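Acarbose/maltose binding protein GacH (Streptomyces glaucescens, PDB 3K01) serves as the solute receptor of an ABC transporter, binding acarbose and an acarbose homologue, and probably maltose. Local coordinates at residues A[73-78]-A[96-101]; A[117-122]-A[335-340]; A[140-145]-A[358-363]. All blocks are in the same frame, centred on the assembly; numbering follows the deposited sequence.

Contact 1: A[73-78]-A[96-101]; sequences KFKNAA and ADFASI
Lys75 and Phe98 face each other across two nearly parallel helices, their CA atoms 7.5 Å apart; the short helical segments run 12° from parallel, with axes 11.5 Å apart at closest approach. A gap of that width has to be filled by long side chains, and two layers fill it here. The inner layer is aromatic. Phe74 brings CD2 over the centre of the Phe98 ring, 3.7 Å from CZ of Phe98, while the two ring planes are inclined by 48°. The outer layer belongs to Lys75, whose chain is fully extended beyond CG. Its CE lies in the plane of the Phe98 ring, at the edge, 3.9 Å from CD1 of Phe98, and also meets the terminal methyl CD1 of Ile101 at 3.8 Å. NZ then closes a salt bridge to OD1 of Asp97 at 2.8 Å, arriving on the syn side and a little out of the carboxylate plane. Asp97 holds CG anti to its N (chi1 -174°), which lets the carboxylate reach back toward the lysine. OD2 is hydrogen-bonded to Asn71 ND2, a second hold on the carboxylate. Beneath the rings lie Met88 and Thr90 of strand 87-91. Helix 67-79 is the crossover of a beta-alpha-beta unit from strand 58-64 to strand 87-91, and helix 92-100 follows that second strand.

Contact 2: A[117-122]-A[335-340]; sequences SDHLPQ and LPTRTS
His119 and Arg338 form a single antiparallel bridge, a non-hydrogen-bonded pair with CA atoms 4.3 Å apart, between a loop leading into helix 121-125 and the loop 335-340. The flanking bonds are Thr339 N to Asp118 O (2.8 Å) and Leu120 N to Thr337 O (2.8 Å), and Leu120 goes on to occupy the N-cap position of that helix. Asp118 swings its carboxylate across the partner segment: OD1 accepts the backbone N-H of Ser340 at 3.0 Å, and OD2 takes NH1 of Arg338 at 2.9 Å through its anti lone pair, completing a salt bridge in which the two groups' planes are 56° apart. The arginine's NE is held separately by Ser320 O. His119 donates from ND1 to Thr337 OG1 (2.8 Å), which lies close to the ring plane and is also hydrogen-bonded to Gln325 OE1. Two such bonds should restrict rotation of the threonine hydroxyl. Leu120 CD2 adds an apolar touch to Thr339 CG2. The imidazole lies over one face of the Arg338 guanidinium, offset toward its rim and inclined to it by 64°, with no hydrogen bond between the two groups; NE2 is hydrogen-bonded to a water 2.8 Å away.

Contact 3: A[140-145]-A[358-363]; sequences IDTLAL and PAVDKA
Thr142 and Ala359 meet where strand 132-148 runs past helix 351-360, the threonine methyl CG2 resting 3.6 Å from the carbonyl O of Ala359. No hydrogen bond passes between the two segments; the touching is by van der Waals contact. Three alternate residues of the strand do the touching. Ala144 sets its CB 3.6 Å from CB of Ala359, a meeting of two small side chains that allows the backbones to come within 5.6 Å at the CA atoms of these residues. In the middle, Thr142 CG2 also lies 3.8 Å from Ala359 CB and reaches CG2 of Val360. At the other end Ile140 and Val360 approach tip to tip, CG2 of the isoleucine 4.1 Å from CG1 of the valine.

One shell further out, the polar side of Thr142 explains which branch faces the helix. With OG1 anti to the backbone N (chi1 -167°), the hydroxyl is hydrogen-bonded to Pro294 O and Ser293 OG, leaving the methyl to pack on Ala359. A type I turn runs from Val360 to Ala363, closed by Ala363 N to Val360 O at 3.0 Å; it brings the Ala363 methyl to face Thr142. The strand is fixed in turn by backbone hydrogen bonds of Asp141 with Gly296 and of Ala144 with Asn259, while Leu143 points the other way, onto Tyr190, Trp262 and Val258.

Strand 132-148 pairs antiparallel with 293-302, itself paired with 87-91, and with 254-259 and 279-283, the former paired with 180-183. A long strand shared between two such sheet regions, with a chain segment returning beside it, is consistent with the interlobe hinge of the two-lobed solute-binding protein fold.

Followed from the N terminus, the chain first closes contact 1, a short local loop of 17 residues that contains strand 87-91. Contacts 2 and 3 come later in series with it and are of another kind: each spans 212 intervening residues. Their segments alternate, 117-122 and 140-145 being answered in the same order by 335-340 and 358-363, so the two closures cross. They also touch, through probable hydrogen bonds from Gln122 NE2 to Ala363 O (2.8 Å) and from Ile140 N to Leu335 O (3.1 Å). Contact 1 joins neighbouring helices; contact 2 joins the lead-in of helix 121-125 to the loop after helix 322-332, and contact 3 sets helix 351-360 against the long strand 132-148.

Contact 1: A[73-78]-A[96-101]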
loop_
_atom_site.group_PDB
_atom_site.type_symbol
_atom_site.label_atom_id
_atom_site.label_comp_id
_atom_site.label_asym_id
_atom_site.label_seq_id
_atom_site.Cartn_x
_atom_site.Cartn_y
_atom_site.Cartn_z
ATOM N N LYS A 73 -18.736 -4.261 6.656
ATOM C CA LYS A 73 -19.269 -4.355 8.013
ATOM C C LYS A 73 -19.404 -2.956 8.625
ATOM O O LYS A 73 -20.403 -2.632 9.262
ATOM C CB LYS A 73 -18.363 -5.238 8.865
ATOM C CG LYS A 73 -18.944 -5.639 10.213
ATOM C CD LYS A 73 -17.907 -6.333 11.087
ATOM C CE LYS A 73 -18.450 -6.753 12.466
ATOM N NZ LYS A 73 -19.544 -7.743 12.379
ATOM N N PHE A 74 -18.398 -2.111 8.391
ATOM C CA PHE A 74 -18.406 -0.768 8.968
ATOM C C PHE A 74 -19.486 0.073 8.310
ATOM O O PHE A 74 -20.271 0.750 8.994
ATOM C CB PHE A 74 -17.038 -0.084 8.852
ATOM C CG PHE A 74 -17.035 1.327 9.360
ATOM C CD1 PHE A 74 -17.077 1.561 10.728
ATOM C CD2 PHE A 74 -17.026 2.408 8.483
ATOM C CE1 PHE A 74 -17.067 2.866 11.227
ATOM C CE2 PHE A 74 -17.028 3.718 8.969
ATOM C CZ PHE A 74 -17.058 3.936 10.349
ATOM N N LYS A 75 -19.573 0.004 6.982
ATOM C CA LYS A 75 -20.601 0.779 6.301
ATOM C C LYS A 75 -22.000 0.360 6.716
ATOM O O LYS A 75 -22.882 1.203 6.853
ATOM C CB LYS A 75 -20.434 0.667 4.787
ATOM C CG LYS A 75 -19.249 1.441 4.259
ATOM C CD LYS A 75 -19.216 1.360 2.727
ATOM C CE LYS A 75 -18.064 2.175 2.183
ATOM N NZ LYS A 75 -18.021 2.131 0.692
ATOM N N ASN A 76 -22.213 -0.933 6.881
ATOM C CA ASN A 76 -23.532 -1.421 7.277
ATOM C C ASN A 76 -23.924 -0.987 8.685
ATOM O O ASN A 76 -25.070 -0.616 8.924
ATOM C CB ASN A 76 -23.605 -2.944 7.152
ATOM C CG ASN A 76 -23.562 -3.398 5.701
ATOM O OD1 ASN A 76 -23.839 -2.617 4.783
ATOM N ND2 ASN A 76 -23.179 -4.648 5.490
ATOM N N ALA A 77 -22.972 -1.036 9.609
ATOM C CA ALA A 77 -23.257 -0.628 10.991
ATOM C C ALA A 77 -23.530 0.864 11.048
ATOM O O ALA A 77 -24.518 1.301 11.635
ATOM C CB ALA A 77 -22.098 -0.987 11.908
ATOM N N ALA A 78 -22.669 1.662 10.410
ATOM C CA ALA A 78 -22.886 3.112 10.391
ATOM C C ALA A 78 -24.194 3.485 9.692
ATOM O O ALA A 78 -24.962 4.331 10.156
ATOM C CB ALA A 78 -21.701 3.815 9.738
ATOM N N ALA A 96 -11.051 8.226 2.485
ATOM C CA ALA A 96 -11.925 9.014 1.621
ATOM C C ALA A 96 -13.231 8.279 1.339
ATOM O O ALA A 96 -14.283 8.918 1.245
ATOM C CB ALA A 96 -11.234 9.357 0.341
ATOM N N ASP A 97 -13.185 6.955 1.231
ATOM C CA ASP A 97 -14.384 6.140 1.012
ATOM C C ASP A 97 -15.371 6.443 2.158
ATOM O O ASP A 97 -16.501 6.912 1.933
ATOM C CB ASP A 97 -13.966 4.656 0.960
ATOM C CG ASP A 97 -15.085 3.712 0.592
ATOM O OD1 ASP A 97 -16.183 4.180 0.219
ATOM O OD2 ASP A 97 -14.814 2.497 0.687
ATOM N N PHE A 98 -14.961 6.211 3.395
ATOM C CA PHE A 98 -15.874 6.389 4.540
ATOM C C PHE A 98 -16.195 7.863 4.763
ATOM O O PHE A 98 -17.330 8.191 5.111
ATOM C CB PHE A 98 -15.230 5.837 5.806
ATOM C CG PHE A 98 -14.986 4.336 5.815
ATOM C CD1 PHE A 98 -15.710 3.437 5.034
ATOM C CD2 PHE A 98 -14.043 3.843 6.682
ATOM C CE1 PHE A 98 -15.427 2.056 5.106
ATOM C CE2 PHE A 98 -13.759 2.478 6.765
ATOM C CZ PHE A 98 -14.456 1.588 5.968
ATOM N N ALA A 99 -15.230 8.762 4.597
ATOM C CA ALA A 99 -15.509 10.184 4.864
ATOM C C ALA A 99 -16.492 10.737 3.840
ATOM O O ALA A 99 -17.333 11.598 4.187
ATOM C CB ALA A 99 -14.235 10.996 4.882
ATOM N N SER A 100 -16.388 10.282 2.593
ATOM C CA SER A 100 -17.236 10.778 1.527
ATOM C C SER A 100 -18.696 10.464 1.740
ATOM O O SER A 100 -19.543 11.097 1.086
ATOM C CB SER A 100 -16.807 10.220 0.168
ATOM O OG SER A 100 -17.153 8.848 0.071
ATOM N N ILE A 101 -18.994 9.481 2.589
ATOM C CA ILE A 101 -20.393 9.123 2.916
ATOM C C ILE A 101 -20.763 9.451 4.361
ATOM O O ILE A 101 -21.760 8.972 4.889
ATOM C CB ILE A 101 -20.744 7.680 2.527
ATOM C CG1 ILE A 101 -19.809 6.682 3.216
ATOM C CG2 ILE A 101 -20.666 7.527 1.002
ATOM C CD1 ILE A 101 -20.153 5.228 2.901
#

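Contact 2: A[117-122]-A[335-340]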
loop_
_atom_site.group_PDB
_atom_site.type_symbol
_atom_site.label_atom_id
_atom_site.label_comp_id
_atom_site.label_asym_id
_atom_site.label_seq_id
_atom_site.Cartn_x
_atom_site.Cartn_y
_atom_site.Cartn_z
ATOM N N SER A 117 4.015 16.298 12.857
ATOM C CA SER A 117 4.878 16.431 11.674
ATOM C C SER A 117 5.842 15.290 11.493
ATOM O O SER A 117 6.617 15.237 10.550
ATOM C CB SER A 117 5.641 17.716 11.705
ATOM O OG SER A 117 6.047 18.021 10.383
ATOM N N ASP A 118 5.811 14.400 12.452
ATOM C CA ASP A 118 6.620 13.232 12.492
ATOM C C ASP A 118 6.248 12.255 11.354
ATOM O O ASP A 118 7.045 11.465 10.943
ATOM C CB ASP A 118 6.371 12.583 13.872
ATOM C CG ASP A 118 7.422 11.580 14.286
ATOM O OD1 ASP A 118 8.537 11.549 13.806
ATOM O OD2 ASP A 118 7.114 10.813 15.189
ATOM N N HIS A 119 5.025 12.288 10.848
ATOM C CA HIS A 119 4.642 11.233 9.894
ATOM C C HIS A 119 5.235 11.443 8.510
ATOM O O HIS A 119 5.383 12.577 8.042
ATOM C CB HIS A 119 3.132 11.106 9.793
ATOM C CG HIS A 119 2.491 10.695 11.072
ATOM N ND1 HIS A 119 2.475 9.391 11.510
ATOM C CD2 HIS A 119 1.874 11.423 12.030
ATOM C CE1 HIS A 119 1.846 9.324 12.668
ATOM N NE2 HIS A 119 1.493 10.552 13.015
ATOM N N LEU A 120 5.571 10.339 7.851
ATOM C CA LEU A 120 5.940 10.376 6.439
ATOM C C LEU A 120 4.892 11.161 5.662
ATOM O O LEU A 120 3.701 11.034 5.914
ATOM C CB LEU A 120 6.041 8.955 5.894
ATOM C CG LEU A 120 7.218 8.126 6.429
ATOM C CD1 LEU A 120 7.012 6.648 6.075
ATOM C CD2 LEU A 120 8.577 8.618 5.910
ATOM N N PRO A 121 5.329 11.972 4.679
ATOM C CA PRO A 121 4.362 12.894 4.049
ATOM C C PRO A 121 3.208 12.160 3.348
ATOM O O PRO A 121 2.048 12.587 3.406
ATOM C CB PRO A 121 5.230 13.687 3.058
ATOM C CG PRO A 121 6.397 12.791 2.794
ATOM C CD PRO A 121 6.686 12.133 4.133
ATOM N N GLN A 122 3.502 11.026 2.719
ATOM C CA GLN A 122 2.449 10.289 2.048
ATOM C C GLN A 122 1.419 9.754 3.047
ATOM O O GLN A 122 0.230 9.732 2.781
ATOM C CB GLN A 122 3.011 9.105 1.241
ATOM C CG GLN A 122 4.005 9.501 0.163
ATOM C CD GLN A 122 5.440 9.455 0.671
ATOM O OE1 GLN A 122 5.703 9.605 1.875
ATOM N NE2 GLN A 122 6.381 9.237 -0.246
ATOM N N LEU A 335 5.591 -1.665 9.034
ATOM C CA LEU A 335 6.433 -0.493 8.828
ATOM C C LEU A 335 5.775 0.763 9.412
ATOM O O LEU A 335 4.633 1.057 9.092
ATOM C CB LEU A 335 6.719 -0.281 7.328
ATOM C CG LEU A 335 7.324 -1.508 6.640
ATOM C CD1 LEU A 335 7.314 -1.330 5.137
ATOM C CD2 LEU A 335 8.760 -1.775 7.146
ATOM N N PRO A 336 6.519 1.506 10.257
ATOM C CA PRO A 336 5.902 2.684 10.874
ATOM C C PRO A 336 5.697 3.846 9.931
ATOM O O PRO A 336 6.336 3.952 8.878
ATOM C CB PRO A 336 6.895 3.083 11.968
ATOM C CG PRO A 336 8.159 2.320 11.700
ATOM C CD PRO A 336 7.922 1.274 10.684
ATOM N N THR A 337 4.829 4.767 10.335
ATOM C CA THR A 337 4.688 5.994 9.576
ATOM C C THR A 337 5.465 7.138 10.181
ATOM O O THR A 337 5.696 8.144 9.514
ATOM C CB THR A 337 3.243 6.419 9.465
ATOM O OG1 THR A 337 2.728 6.722 10.782
ATOM C CG2 THR A 337 2.423 5.318 8.841
ATOM N N ARG A 338 5.899 7.012 11.419
ATOM C CA ARG A 338 6.619 8.121 12.099
ATOM C C ARG A 338 8.102 8.095 11.787
ATOM O O ARG A 338 8.731 7.116 12.008
ATOM C CB ARG A 338 6.408 8.009 13.603
ATOM C CG ARG A 338 5.028 8.509 14.032
ATOM C CD ARG A 338 4.848 8.407 15.543
ATOM N NE ARG A 338 3.589 8.991 15.954
ATOM C CZ ARG A 338 3.446 10.274 16.150
ATOM N NH1 ARG A 338 4.469 11.050 16.309
ATOM N NH2 ARG A 338 2.260 10.770 16.252
ATOM N N THR A 339 8.632 9.188 11.280
ATOM C CA THR A 339 10.034 9.212 10.893
ATOM C C THR A 339 10.951 8.937 12.088
ATOM O O THR A 339 11.974 8.264 11.952
ATOM C CB THR A 339 10.406 10.524 10.179
ATOM O OG1 THR A 339 10.249 11.616 11.087
ATOM C CG2 THR A 339 9.519 10.758 8.981
ATOM N N SER A 340 10.553 9.405 13.262
ATOM C CA SER A 340 11.352 9.215 14.476
ATOM C C SER A 340 11.531 7.752 14.811
ATOM O O SER A 340 12.584 7.351 15.349
ATOM C CB SER A 340 10.723 9.936 15.677
ATOM O OG SER A 340 9.467 9.370 16.059
HETATM O O HOH W 1 -0.698 10.795 14.778
#

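Contact 3: A[140-145]-A[358-363]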
loop_
_atom_site.group_PDB
_atom_site.type_symbol
_atom_site.label_atom_id
_atom_site.label_comp_id
_atom_site.label_asym_id
_atom_site.label_seq_id
_atom_site.Cartn_x
_atom_site.Cartn_y
_atom_site.Cartn_z
ATOM N N ILE A 140 2.556 1.830 6.975
ATOM C CA ILE A 140 2.665 2.058 5.521
ATOM C C ILE A 140 3.258 0.834 4.844
ATOM O O ILE A 140 4.017 0.093 5.456
ATOM C CB ILE A 140 3.550 3.321 5.234
ATOM C CG1 ILE A 140 3.612 3.696 3.731
ATOM C CG2 ILE A 140 4.956 3.180 5.838
ATOM C CD1 ILE A 140 3.962 5.161 3.503
ATOM N N ASP A 141 2.894 0.626 3.583
ATOM C CA ASP A 141 3.652 -0.321 2.786
ATOM C C ASP A 141 3.621 0.127 1.323
ATOM O O ASP A 141 3.048 1.172 0.971
ATOM C CB ASP A 141 3.157 -1.759 3.005
ATOM C CG ASP A 141 1.713 -1.944 2.646
ATOM O OD1 ASP A 141 1.222 -1.269 1.719
ATOM O OD2 ASP A 141 1.038 -2.778 3.297
ATOM N N THR A 142 4.319 -0.625 0.479
ATOM C CA THR A 142 4.421 -0.285 -0.945
ATOM C C THR A 142 4.926 -1.507 -1.684
ATOM O O THR A 142 5.166 -2.560 -1.084
ATOM C CB THR A 142 5.369 0.926 -1.145
ATOM O OG1 THR A 142 5.254 1.456 -2.476
ATOM C CG2 THR A 142 6.821 0.602 -0.854
ATOM N N LEU A 143 5.094 -1.350 -2.988
ATOM C CA LEU A 143 5.719 -2.383 -3.822
ATOM C C LEU A 143 7.192 -2.081 -3.994
ATOM O O LEU A 143 7.613 -0.931 -3.923
ATOM C CB LEU A 143 5.046 -2.412 -5.203
ATOM C CG LEU A 143 3.585 -2.822 -5.242
ATOM C CD1 LEU A 143 3.015 -2.778 -6.678
ATOM C CD2 LEU A 143 3.365 -4.225 -4.639
ATOM N N ALA A 144 7.963 -3.146 -4.257
ATOM C CA ALA A 144 9.412 -3.063 -4.347
ATOM C C ALA A 144 9.906 -4.116 -5.323
ATOM O O ALA A 144 9.195 -5.077 -5.601
ATOM C CB ALA A 144 10.042 -3.292 -2.959
ATOM N N LEU A 145 11.120 -3.916 -5.836
ATOM C CA LEU A 145 11.737 -4.911 -6.715
ATOM C C LEU A 145 12.474 -5.963 -5.870
ATOM O O LEU A 145 13.474 -5.652 -5.221
ATOM C CB LEU A 145 12.713 -4.206 -7.635
ATOM C CG LEU A 145 13.362 -5.102 -8.703
ATOM C CD1 LEU A 145 12.375 -5.585 -9.728
ATOM C CD2 LEU A 145 14.516 -4.335 -9.344
ATOM N N PRO A 358 13.899 1.906 1.712
ATOM C CA PRO A 358 14.156 2.646 0.478
ATOM C C PRO A 358 12.977 2.624 -0.502
ATOM O O PRO A 358 12.683 3.626 -1.156
ATOM C CB PRO A 358 15.400 1.938 -0.095
ATOM C CG PRO A 358 16.101 1.407 1.151
ATOM C CD PRO A 358 14.962 0.912 2.003
ATOM N N ALA A 359 12.267 1.498 -0.572
ATOM C CA ALA A 359 11.065 1.427 -1.414
ATOM C C ALA A 359 9.964 2.364 -0.905
ATOM O O ALA A 359 9.307 3.072 -1.675
ATOM C CB ALA A 359 10.566 -0.010 -1.464
ATOM N N VAL A 360 9.773 2.396 0.411
ATOM C CA VAL A 360 8.785 3.303 1.014
ATOM C C VAL A 360 9.097 4.771 0.674
ATOM O O VAL A 360 8.180 5.577 0.481
ATOM C CB VAL A 360 8.699 3.063 2.534
ATOM C CG1 VAL A 360 7.965 4.202 3.271
ATOM C CG2 VAL A 360 7.997 1.755 2.806
ATOM N N ASP A 361 10.377 5.116 0.565
ATOM C CA ASP A 361 10.754 6.470 0.147
ATOM C C ASP A 361 10.338 6.801 -1.284
ATOM O O ASP A 361 10.336 7.963 -1.663
ATOM C CB ASP A 361 12.265 6.705 0.290
ATOM C CG ASP A 361 12.728 6.878 1.741
ATOM O OD1 ASP A 361 11.906 7.075 2.667
ATOM O OD2 ASP A 361 13.958 6.835 1.915
ATOM N N LYS A 362 9.966 5.792 -2.069
ATOM C CA LYS A 362 9.466 6.019 -3.423
ATOM C C LYS A 362 7.964 5.995 -3.493
ATOM O O LYS A 362 7.413 6.086 -4.600
ATOM C CB LYS A 362 10.066 4.988 -4.396
ATOM C CG LYS A 362 11.532 5.273 -4.744
ATOM C CD LYS A 362 11.734 6.631 -5.415
ATOM C CE LYS A 362 13.214 6.833 -5.625
ATOM N NZ LYS A 362 13.888 7.213 -4.340
ATOM N N ALA A 363 7.264 5.879 -2.371
ATOM C CA ALA A 363 5.811 5.765 -2.430
ATOM C C ALA A 363 5.169 7.008 -3.029
ATOM O O ALA A 363 5.591 8.134 -2.746
ATOM C CB ALA A 363 5.258 5.475 -1.049
#